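Local coordinates for NOVW (Streptomyces niveus, PDB 2C0Z), which catalyses 3-epimerisation of a dTDP-4-keto-6-deoxy sugar, working with the methyltransferase NovU on the pathway to the aminocoumarin antibiotic novobiocin, at residues L54-L59 with S144-P149; Y82-R87 with R117-L122; H71-P76 with P149-G154; V94-V99 with E124-G129. All blocks are in the same frame, centred on the assembly; numbering follows the deposited sequence.

Contact 1: residues L54-L59 with S144-P149; sequences LAQANL and SGTYDP
At the rim of the presumed nucleotide-sugar site of this RmlC-like cupin, the start of strand 56-63 meets the loop that leaves strand 136-143, and Gln-56 and Tyr-147 carry the polar part of the contact. The side-chain oxygen of Gln-56 takes the backbone N-H of Tyr-147, OE1 to N 2.9 Å, in a fairly straight bond (162°) whose donor is tilted 31° from the carbonyl plane. With CG anti to the backbone N (chi1 -162°) and an extended chain beyond it, the glutamine reaches the loop. The other end of its amide gives NE2 to Asn-58 OD1 at 3.1 Å, in the carbonyl plane and on a lone pair, so both ends of the amide have partners, consistent with its modelled orientation. Gln-56, Ala-57 and Asn-58 are substrate-binding by similarity, and Tyr-147 probably stacks on the thymine ring; the OE1 bond thus ties the backbone of the stacking residue to the cupin sheet. Ala-55 and Gln-56 both face Ser-143, a classic beta bulge at the start of the strand. Ala-55 CB packs on the peptide after Ser-144, 3.4 Å from Ser-144 C, and the methyl CG2 of Thr-146 lies 3.6 Å from Ala-55 O. Residues 56-59 also pair with a strand of the second subunit, and Leu-36 O of that subunit accepts from Asn-58 ND2.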
# COMPACT_ATOMS: atom_id res chain seq x y z
N LEU A 54 -8.33 5.15 -6.76
CA LEU A 54 -8.21 4.29 -5.59
C LEU A 54 -9.58 3.99 -5.01
O LEU A 54 -10.17 4.85 -4.35
CB LEU A 54 -7.35 4.94 -4.50
CG LEU A 54 -7.19 4.11 -3.22
CD1 LEU A 54 -6.38 2.85 -3.44
CD2 LEU A 54 -6.59 5.02 -2.13
N ALA A 55 -10.06 2.79 -5.25
CA ALA A 55 -11.30 2.34 -4.66
C ALA A 55 -11.09 1.42 -3.45
O ALA A 55 -11.89 1.40 -2.50
CB ALA A 55 -12.11 1.63 -5.73
N GLN A 56 -10.06 0.60 -3.49
CA GLN A 56 -9.81 -0.33 -2.39
C GLN A 56 -8.32 -0.60 -2.30
O GLN A 56 -7.62 -0.57 -3.28
CB GLN A 56 -10.60 -1.62 -2.61
CG GLN A 56 -10.80 -2.50 -1.40
CD GLN A 56 -11.82 -3.63 -1.67
OE1 GLN A 56 -12.99 -3.38 -2.05
NE2 GLN A 56 -11.41 -4.83 -1.43
N ALA A 57 -7.83 -0.85 -1.08
CA ALA A 57 -6.45 -1.29 -0.88
C ALA A 57 -6.53 -2.57 -0.07
O ALA A 57 -7.30 -2.64 0.90
CB ALA A 57 -5.61 -0.24 -0.16
N ASN A 58 -5.78 -3.58 -0.49
CA ASN A 58 -5.78 -4.89 0.14
C ASN A 58 -4.37 -5.35 0.44
O ASN A 58 -3.40 -4.87 -0.15
CB ASN A 58 -6.42 -5.94 -0.77
CG ASN A 58 -7.93 -5.72 -0.96
OD1 ASN A 58 -8.34 -5.14 -1.92
ND2 ASN A 58 -8.72 -6.26 -0.07
N LEU A 59 -4.28 -6.28 1.38
CA LEU A 59 -3.05 -7.02 1.69
C LEU A 59 -3.37 -8.49 1.71
O LEU A 59 -4.44 -8.90 2.13
CB LEU A 59 -2.43 -6.57 3.01
CG LEU A 59 -1.81 -5.18 2.99
CD1 LEU A 59 -1.87 -4.53 4.34
CD2 LEU A 59 -0.40 -5.23 2.53
N SER A 144 -8.96 -0.24 -8.60
CA SER A 144 -9.84 0.82 -9.09
C SER A 144 -11.32 0.58 -8.84
O SER A 144 -12.12 1.45 -9.14
CB SER A 144 -9.61 1.03 -10.58
OG SER A 144 -10.15 -0.07 -11.33
N GLY A 145 -11.70 -0.58 -8.35
CA GLY A 145 -13.08 -0.85 -7.97
C GLY A 145 -13.15 -1.64 -6.69
O GLY A 145 -12.20 -2.33 -6.30
N THR A 146 -14.29 -1.54 -6.02
CA THR A 146 -14.47 -2.28 -4.78
C THR A 146 -14.93 -3.70 -5.07
O THR A 146 -15.46 -4.00 -6.16
CB THR A 146 -15.49 -1.61 -3.87
OG1 THR A 146 -16.72 -1.39 -4.57
CG2 THR A 146 -15.00 -0.24 -3.41
N TYR A 147 -14.69 -4.57 -4.11
CA TYR A 147 -15.10 -5.96 -4.24
C TYR A 147 -16.60 -6.08 -4.43
O TYR A 147 -17.40 -5.50 -3.68
CB TYR A 147 -14.68 -6.75 -3.00
CG TYR A 147 -15.18 -8.18 -3.01
CD1 TYR A 147 -14.66 -9.10 -3.90
CD2 TYR A 147 -16.16 -8.59 -2.12
CE1 TYR A 147 -15.11 -10.42 -3.92
CE2 TYR A 147 -16.62 -9.92 -2.12
CZ TYR A 147 -16.09 -10.81 -3.03
OH TYR A 147 -16.52 -12.12 -3.04
N ASP A 148 -16.97 -6.83 -5.45
CA ASP A 148 -18.34 -7.18 -5.73
C ASP A 148 -18.34 -8.68 -6.07
O ASP A 148 -17.73 -9.10 -7.06
CB ASP A 148 -18.83 -6.34 -6.89
CG ASP A 148 -20.27 -6.62 -7.26
OD1 ASP A 148 -20.85 -7.58 -6.71
OD2 ASP A 148 -20.88 -5.93 -8.10
N PRO A 149 -18.99 -9.51 -5.25
CA PRO A 149 -18.95 -10.97 -5.50
C PRO A 149 -19.59 -11.38 -6.83
O PRO A 149 -19.25 -12.41 -7.39
CB PRO A 149 -19.73 -11.55 -4.30
CG PRO A 149 -20.60 -10.43 -3.82
CD PRO A 149 -19.83 -9.16 -4.09

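Contact 2: residues Y82-R87 with R117-L122; sequences YVTCVR and RRAVYL. With EDO (1,2-ethanediol), chain C; EDO (1,2-ethanediol), chain D.
Tyr-82 opens the antiparallel pairing of strands 81-87 and 119-122, opposite Tyr-121 in a non-hydrogen-bonded pair. Its side chain crosses that of Tyr-121 at about a right angle, CD2 lying 3.8 Å from Tyr-121 CB, while CE1 reaches Ala-119 CB on the same face. Val-83 makes the hydrogen-bonded pair with Val-120: Val-83 N to Val-120 O is 2.8 Å and Val-120 N to Val-83 O 2.9 Å. On the opposite face the side chains of these valines lie alongside each other. Thr-84 turns OG1 anti to its own N (chi1 -164°) and donates to Arg-118 O at 2.7 Å, from above the carbonyl plane. Past this point direct backbone pairing gives way to water-mediated and side-chain bonds: one water links Cys-85 N to Arg-118 O and another Cys-85 O to Arg-117 NH1. Val-86 O accepts from Arg-117 NH1 in a long bond of 3.3 Å, the donor above the carbonyl plane. Two ethanediols, probably from the crystallisation liquor, sit at the guanidinium edges of Arg-117 and Arg-118. Strand 119-122 lies between strands 81-87 and 20-30, strand 136-143 flanks 81-87 on its other side, and Leu-112 of strand 107-113 packs against Val-83.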
# COMPACT_ATOMS: atom_id res chain seq x y z
N TYR A 82 -3.02 -2.54 -9.08
CA TYR A 82 -1.63 -2.11 -8.96
C TYR A 82 -1.06 -2.86 -7.79
O TYR A 82 -1.45 -2.62 -6.64
CB TYR A 82 -1.64 -0.59 -8.78
CG TYR A 82 -0.35 0.16 -8.97
CD1 TYR A 82 0.58 0.23 -7.95
CD2 TYR A 82 -0.06 0.80 -10.17
CE1 TYR A 82 1.77 0.93 -8.11
CE2 TYR A 82 1.11 1.51 -10.34
CZ TYR A 82 2.03 1.58 -9.29
OH TYR A 82 3.17 2.32 -9.47
N VAL A 83 -0.16 -3.78 -8.08
CA VAL A 83 0.29 -4.79 -7.13
C VAL A 83 1.77 -4.72 -6.84
O VAL A 83 2.58 -4.57 -7.75
CB VAL A 83 -0.18 -6.22 -7.51
CG1 VAL A 83 0.46 -6.69 -8.79
CG2 VAL A 83 0.07 -7.20 -6.37
N THR A 84 2.14 -4.89 -5.56
CA THR A 84 3.53 -4.99 -5.18
C THR A 84 3.73 -5.95 -4.02
O THR A 84 2.79 -6.26 -3.29
CB THR A 84 4.06 -3.57 -4.83
OG1 THR A 84 5.47 -3.58 -4.82
CG2 THR A 84 3.67 -3.11 -3.44
N CYS A 85 4.94 -6.47 -3.88
CA CYS A 85 5.25 -7.34 -2.75
C CYS A 85 6.05 -6.57 -1.72
O CYS A 85 7.13 -6.05 -2.02
CB CYS A 85 5.99 -8.58 -3.21
SG CYS A 85 6.56 -9.64 -1.86
N VAL A 86 5.47 -6.44 -0.54
CA VAL A 86 6.06 -5.60 0.53
C VAL A 86 6.89 -6.41 1.51
O VAL A 86 7.62 -5.84 2.33
CB VAL A 86 5.02 -4.77 1.26
CG1 VAL A 86 4.35 -3.75 0.31
CG2 VAL A 86 4.01 -5.63 1.95
N ARG A 87 6.79 -7.73 1.46
CA ARG A 87 7.59 -8.61 2.30
C ARG A 87 7.72 -9.94 1.61
O ARG A 87 6.72 -10.51 1.17
CB ARG A 87 6.94 -8.79 3.66
CG ARG A 87 7.64 -9.72 4.64
CD ARG A 87 6.69 -10.01 5.77
NE ARG A 87 7.27 -10.52 6.98
CZ ARG A 87 6.67 -10.45 8.20
NH1 ARG A 87 5.42 -9.89 8.41
NH2 ARG A 87 7.34 -10.96 9.23
N ARG A 117 11.42 -4.46 -5.19
CA ARG A 117 10.21 -3.73 -4.86
C ARG A 117 9.49 -3.10 -6.06
O ARG A 117 8.94 -1.98 -6.00
CB ARG A 117 10.51 -2.70 -3.78
CG ARG A 117 10.94 -3.32 -2.47
CD ARG A 117 10.95 -2.34 -1.30
NE ARG A 117 11.43 -2.92 -0.03
CZ ARG A 117 10.67 -3.51 0.87
NH1 ARG A 117 9.35 -3.60 0.72
NH2 ARG A 117 11.24 -4.00 1.96
N ARG A 118 9.46 -3.86 -7.16
CA ARG A 118 8.71 -3.50 -8.35
C ARG A 118 7.21 -3.64 -8.08
O ARG A 118 6.77 -4.29 -7.12
CB ARG A 118 9.14 -4.34 -9.55
CG ARG A 118 10.65 -4.37 -9.76
CD ARG A 118 11.09 -3.33 -10.63
NE ARG A 118 12.55 -3.17 -10.77
CZ ARG A 118 13.23 -3.48 -11.84
NH1 ARG A 118 12.64 -4.03 -12.90
NH2 ARG A 118 14.53 -3.25 -11.86
N ALA A 119 6.43 -3.00 -8.94
CA ALA A 119 4.99 -3.10 -8.94
C ALA A 119 4.54 -3.46 -10.37
O ALA A 119 5.25 -3.16 -11.34
CB ALA A 119 4.35 -1.82 -8.47
N VAL A 120 3.38 -4.08 -10.47
CA VAL A 120 2.75 -4.34 -11.73
C VAL A 120 1.38 -3.71 -11.75
O VAL A 120 0.62 -3.87 -10.80
CB VAL A 120 2.67 -5.86 -12.03
CG1 VAL A 120 1.81 -6.14 -13.23
CG2 VAL A 120 4.03 -6.45 -12.27
N TYR A 121 1.08 -2.98 -12.83
CA TYR A 121 -0.24 -2.45 -13.09
C TYR A 121 -0.88 -3.29 -14.18
O TYR A 121 -0.28 -3.54 -15.22
CB TYR A 121 -0.17 -1.00 -13.52
CG TYR A 121 -1.49 -0.49 -14.05
CD1 TYR A 121 -2.54 -0.21 -13.17
CD2 TYR A 121 -1.71 -0.29 -15.40
CE1 TYR A 121 -3.76 0.24 -13.62
CE2 TYR A 121 -2.94 0.16 -15.85
CZ TYR A 121 -3.96 0.41 -14.95
OH TYR A 121 -5.20 0.89 -15.38
N LEU A 122 -2.09 -3.73 -13.91
CA LEU A 122 -2.87 -4.47 -14.91
C LEU A 122 -4.23 -3.85 -15.11
O LEU A 122 -4.92 -3.51 -14.16
CB LEU A 122 -2.99 -5.94 -14.56
CG LEU A 122 -3.45 -6.33 -13.19
CD1 LEU A 122 -4.23 -7.63 -13.23
CD2 LEU A 122 -2.27 -6.48 -12.24
C1 EDO C . 14.55 -0.94 -7.84
O1 EDO C . 13.62 -1.83 -8.42
C2 EDO C . 15.94 -1.40 -8.20
O2 EDO C . 16.01 -1.64 -9.60
C1 EDO D . 15.45 -3.99 1.98
O1 EDO D . 14.14 -3.42 1.83
C2 EDO D . 15.65 -5.31 1.21
O2 EDO D . 14.73 -6.28 1.69
O HOH W 1 7.14 -1.57 -3.82
O HOH W 2 7.46 -6.20 -5.22
O HOH W 3 7.72 -3.34 -1.70
O HOH W 4 9.52 -5.08 4.05

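Contact 3: residues H71-P76 with P149-G154; sequences HFVDVP and PATEHG
This is an antiparallel edge pairing near the surface, in which short strand 152-154 closes one side of the five-stranded sheet by lying along strand 67-73. Phe-72 and His-153 form its hydrogen-bonded pair, with Phe-72 N to His-153 O at 2.9 Å and His-153 N to Phe-72 O at 2.8 Å. One step further Asp-74 N donates to Thr-151 O, carrying the ladder into the loop.

The face bearing Phe-72 and His-153 has two side-chain contacts. With CG between the backbone N and the carbonyl carbon (chi1 68°), the phenyl ring of Phe-72 leans over the neighbouring strand and receives His-153 CB off-centre in a CH-pi contact, 4.2 Å from its centroid. The imidazole of His-153 then gives ND1 to Asp-74 OD1 at 2.7 Å; the carboxylate lies at the ring's edge, and the oxygen is met on its syn side but 28° out of the carboxylate plane. This somewhat bent bond fixes the rotation of the ring.

The other face belongs to the presumed active site of this RmlC-like cupin. His-71, the proton acceptor by similarity, and Glu-152, a substrate-binding residue by similarity, are joined by a water 3.0 Å from His-71 ND1 and 2.7 Å from Glu-152 OE2, to which it donates. Asp-177 holds His-71 NE2 from outside the pair, and Arg-176 forms a salt bridge with Glu-152 OE2. Gly-154, without a side chain, pairs with His-71. Val-73, the partner of Glu-152, sets CG1 3.6 Å from Thr-151 OG1.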
# COMPACT_ATOMS: atom_id res chain seq x y z
N HIS A 71 -7.53 -14.75 -11.18
CA HIS A 71 -8.75 -14.01 -10.87
C HIS A 71 -8.90 -12.80 -11.76
O HIS A 71 -7.93 -12.21 -12.16
CB HIS A 71 -8.75 -13.62 -9.41
CG HIS A 71 -8.71 -14.79 -8.47
ND1 HIS A 71 -8.37 -14.68 -7.15
CD2 HIS A 71 -8.95 -16.10 -8.70
CE1 HIS A 71 -8.40 -15.88 -6.60
NE2 HIS A 71 -8.74 -16.76 -7.52
N PHE A 72 -10.14 -12.43 -12.04
CA PHE A 72 -10.46 -11.26 -12.85
C PHE A 72 -11.83 -10.75 -12.50
O PHE A 72 -12.61 -11.43 -11.82
CB PHE A 72 -10.37 -11.53 -14.36
CG PHE A 72 -11.43 -12.46 -14.87
CD1 PHE A 72 -11.31 -13.83 -14.69
CD2 PHE A 72 -12.57 -11.97 -15.49
CE1 PHE A 72 -12.26 -14.70 -15.15
CE2 PHE A 72 -13.54 -12.85 -15.95
CZ PHE A 72 -13.37 -14.23 -15.77
N VAL A 73 -12.11 -9.55 -12.99
CA VAL A 73 -13.41 -8.91 -12.82
C VAL A 73 -14.07 -8.70 -14.19
O VAL A 73 -13.43 -8.25 -15.15
CB VAL A 73 -13.26 -7.58 -12.03
CG1 VAL A 73 -14.57 -6.84 -12.01
CG2 VAL A 73 -12.74 -7.86 -10.61
N ASP A 74 -15.36 -9.02 -14.27
CA ASP A 74 -16.12 -8.82 -15.50
C ASP A 74 -15.99 -7.41 -16.03
O ASP A 74 -15.91 -6.45 -15.25
CB ASP A 74 -17.62 -9.08 -15.24
CG ASP A 74 -17.91 -10.50 -14.82
OD1 ASP A 74 -17.04 -11.38 -15.01
OD2 ASP A 74 -18.96 -10.84 -14.25
N VAL A 75 -15.99 -7.28 -17.35
CA VAL A 75 -15.97 -5.98 -18.02
C VAL A 75 -17.22 -5.84 -18.91
O VAL A 75 -17.39 -6.65 -19.81
CB VAL A 75 -14.71 -5.81 -18.90
CG1 VAL A 75 -14.56 -4.38 -19.37
CG2 VAL A 75 -13.43 -6.32 -18.13
N PRO A 76 -18.09 -4.87 -18.67
CA PRO A 76 -18.01 -3.91 -17.57
C PRO A 76 -18.36 -4.55 -16.22
O PRO A 76 -18.95 -5.62 -16.14
CB PRO A 76 -19.09 -2.85 -17.94
CG PRO A 76 -19.54 -3.22 -19.28
CD PRO A 76 -19.30 -4.66 -19.49
N PRO A 149 -18.99 -9.51 -5.25
CA PRO A 149 -18.95 -10.97 -5.50
C PRO A 149 -19.59 -11.38 -6.83
O PRO A 149 -19.25 -12.41 -7.39
CB PRO A 149 -19.73 -11.55 -4.30
CG PRO A 149 -20.60 -10.43 -3.82
CD PRO A 149 -19.83 -9.16 -4.09
N ALA A 150 -20.46 -10.54 -7.37
CA ALA A 150 -21.14 -10.82 -8.63
C ALA A 150 -20.24 -10.71 -9.85
O ALA A 150 -20.55 -11.26 -10.91
CB ALA A 150 -22.32 -9.87 -8.80
N THR A 151 -19.14 -9.96 -9.72
CA THR A 151 -18.29 -9.68 -10.87
C THR A 151 -16.91 -10.31 -10.78
O THR A 151 -16.17 -10.25 -11.77
CB THR A 151 -18.11 -8.17 -11.11
OG1 THR A 151 -17.49 -7.56 -9.97
CG2 THR A 151 -19.45 -7.49 -11.25
N GLU A 152 -16.54 -10.87 -9.64
CA GLU A 152 -15.21 -11.48 -9.52
C GLU A 152 -15.24 -12.96 -9.85
O GLU A 152 -15.96 -13.75 -9.21
CB GLU A 152 -14.57 -11.30 -8.14
CG GLU A 152 -13.08 -11.67 -8.22
CD GLU A 152 -12.35 -11.45 -6.92
OE1 GLU A 152 -12.51 -10.37 -6.33
OE2 GLU A 152 -11.60 -12.36 -6.50
N HIS A 153 -14.45 -13.33 -10.84
CA HIS A 153 -14.43 -14.70 -11.32
C HIS A 153 -13.00 -15.17 -11.49
O HIS A 153 -12.05 -14.46 -11.16
CB HIS A 153 -15.25 -14.76 -12.60
CG HIS A 153 -16.66 -14.31 -12.39
ND1 HIS A 153 -17.22 -13.24 -13.04
CD2 HIS A 153 -17.60 -14.77 -11.53
CE1 HIS A 153 -18.47 -13.08 -12.62
NE2 HIS A 153 -18.71 -13.99 -11.69
N GLY A 154 -12.85 -16.40 -11.97
CA GLY A 154 -11.52 -16.92 -12.18
C GLY A 154 -11.44 -18.06 -13.15
O GLY A 154 -12.46 -18.62 -13.56
O HOH W 5 -8.95 -11.83 -6.30

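Contact 4: residues V94-V99 with E124-G129; sequences VVDLRV and EGIGHG
Strands 89-96 and 126-132 run antiparallel here, their short axes 4.5 Å apart at 152°, with Val-95 and Gly-127 as the hydrogen-bonded pair: Val-95 N to Gly-127 O 2.9 Å, Gly-127 N to Val-95 O 2.8 Å. Both are inner strands of the five-stranded sheet of the cupin fold, which also contains His-128, a substrate-binding residue by similarity whose NE2 is bonded to Asp-92. Ile-126 lies on the same face as Val-94 and Asp-96 and leans across toward residues 94-98. Its CG2 packs 3.9 Å from Val-94 CB, while the other branch leads CD1 towards Arg-98.

Where strand 89-96 ends, the chain folds back in an Asx turn: Asp-96 OD1 accepts the backbone N of Arg-98. The same oxygen takes Arg-98 NE at 2.8 Å, the two donors arriving from opposite faces of the carboxylate, and NH2 reaches Asp-96 OD2, so the guanidinium grips the acid side-on with two nitrogens in a salt bridge. A bend in the arginine chain at chi3 (-64°) brings it back over its own turn. Thr-103 and Ser-101 also donate to OD2, leaving this buried carboxylate with many donors and probably ionised.

Gly-125 and Gly-127 give the neighbouring side chains room. Leu-97 CD1 lies 3.8 Å from Gly-127 CA, and Arg-98 CG comes against Gly-125 O; the positive phi of Gly-125 (86°) suits a glycine. A water joins Arg-98 NH1 to Glu-124 O, and the methyl CD1 of Ile-126 sits over the centre of one guanidinium face, 3.5 Å above its plane.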
# COMPACT_ATOMS: atom_id res chain seq x y z
N VAL A 94 0.41 -12.32 -14.77
CA VAL A 94 -0.72 -11.69 -15.44
C VAL A 94 -1.11 -12.56 -16.64
O VAL A 94 -0.25 -13.17 -17.31
CB VAL A 94 -0.45 -10.24 -15.88
CG1 VAL A 94 -0.29 -9.32 -14.66
CG2 VAL A 94 0.79 -10.14 -16.74
N VAL A 95 -2.40 -12.61 -16.91
CA VAL A 95 -2.95 -13.47 -17.97
C VAL A 95 -3.90 -12.65 -18.80
O VAL A 95 -4.80 -12.02 -18.25
CB VAL A 95 -3.69 -14.66 -17.38
CG1 VAL A 95 -4.24 -15.57 -18.52
CG2 VAL A 95 -2.77 -15.41 -16.42
N ASP A 96 -3.69 -12.62 -20.11
CA ASP A 96 -4.62 -11.90 -20.96
C ASP A 96 -5.85 -12.73 -21.23
O ASP A 96 -5.78 -13.67 -21.99
CB ASP A 96 -3.94 -11.52 -22.27
CG ASP A 96 -4.70 -10.47 -23.04
OD1 ASP A 96 -5.91 -10.25 -22.79
OD2 ASP A 96 -4.12 -9.81 -23.94
N LEU A 97 -6.98 -12.35 -20.62
CA LEU A 97 -8.24 -13.09 -20.73
C LEU A 97 -9.19 -12.45 -21.74
O LEU A 97 -10.35 -12.85 -21.83
CB LEU A 97 -8.89 -13.19 -19.35
CG LEU A 97 -8.09 -13.98 -18.31
CD1 LEU A 97 -8.80 -13.87 -16.96
CD2 LEU A 97 -7.91 -15.42 -18.73
N ARG A 98 -8.70 -11.45 -22.48
CA ARG A 98 -9.56 -10.64 -23.35
C ARG A 98 -9.69 -11.31 -24.72
O ARG A 98 -8.76 -11.30 -25.53
CB ARG A 98 -8.99 -9.25 -23.50
CG ARG A 98 -8.79 -8.53 -22.17
CD ARG A 98 -8.03 -7.27 -22.28
NE ARG A 98 -6.66 -7.53 -22.74
CZ ARG A 98 -5.70 -6.60 -22.87
NH1 ARG A 98 -5.91 -5.32 -22.58
NH2 ARG A 98 -4.50 -6.97 -23.28
N VAL A 99 -10.83 -11.90 -24.97
CA VAL A 99 -11.08 -12.58 -26.22
C VAL A 99 -10.93 -11.60 -27.38
O VAL A 99 -11.53 -10.53 -27.41
CB VAL A 99 -12.46 -13.26 -26.22
CG1 VAL A 99 -12.74 -13.90 -27.55
CG2 VAL A 99 -12.54 -14.28 -25.11
N GLU A 124 -8.15 -3.48 -17.09
CA GLU A 124 -9.37 -4.26 -17.08
C GLU A 124 -9.28 -5.45 -18.04
O GLU A 124 -8.66 -5.40 -19.10
CB GLU A 124 -10.56 -3.37 -17.47
CG GLU A 124 -10.79 -2.16 -16.58
CD GLU A 124 -9.88 -0.93 -16.79
OE1 GLU A 124 -8.91 -0.90 -17.63
OE2 GLU A 124 -10.13 0.05 -16.05
N GLY A 125 -9.88 -6.55 -17.61
CA GLY A 125 -9.93 -7.77 -18.41
C GLY A 125 -8.72 -8.68 -18.27
O GLY A 125 -8.68 -9.75 -18.88
N ILE A 126 -7.71 -8.23 -17.51
CA ILE A 126 -6.49 -8.98 -17.26
C ILE A 126 -6.65 -9.79 -16.01
O ILE A 126 -7.15 -9.31 -14.99
CB ILE A 126 -5.25 -8.04 -17.16
CG1 ILE A 126 -5.12 -7.19 -18.43
CG2 ILE A 126 -3.99 -8.83 -16.89
CD1 ILE A 126 -4.95 -8.01 -19.66
N GLY A 127 -6.28 -11.06 -16.09
CA GLY A 127 -6.31 -11.93 -14.93
C GLY A 127 -5.01 -11.89 -14.15
O GLY A 127 -3.95 -11.57 -14.67
N HIS A 128 -5.10 -12.22 -12.87
CA HIS A 128 -3.95 -12.11 -11.98
C HIS A 128 -3.86 -13.36 -11.12
O HIS A 128 -4.85 -13.88 -10.60
CB HIS A 128 -4.08 -10.87 -11.11
CG HIS A 128 -2.95 -10.70 -10.15
ND1 HIS A 128 -3.09 -10.84 -8.79
CD2 HIS A 128 -1.63 -10.42 -10.37
CE1 HIS A 128 -1.91 -10.68 -8.21
NE2 HIS A 128 -1.01 -10.43 -9.14
N GLY A 129 -2.64 -13.79 -10.89
CA GLY A 129 -2.34 -14.84 -9.95
C GLY A 129 -0.91 -14.70 -9.44
O GLY A 129 -0.12 -13.89 -9.94
O HOH W 6 -7.55 -3.75 -20.80

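How the contacts relate
Contacts 2 and 4 are buried; contact 1 is partly buried and contact 3 lies at the surface. Contacts 1 and 2 reach the same seven-stranded sheet and both touch the second subunit, whereas contacts 3 and 4 share the five-stranded sheet, where Phe-72 packs on Leu-97. The two sheets meet between contacts 2 and 4, with Leu-122 against His-128 and Val-120 against Val-94. Contacts 1 and 3 share Pro-149 and bring Tyr-147 beside Glu-152, so several presumed substrate-site residues gather there, with His-128 of contact 4 in the neighbouring strand. Chemistry differs accordingly: apolar packing with water bridges at one end in contact 2, an internal salt bridge in contact 4, amide and imidazole bonds in contacts 1 and 3.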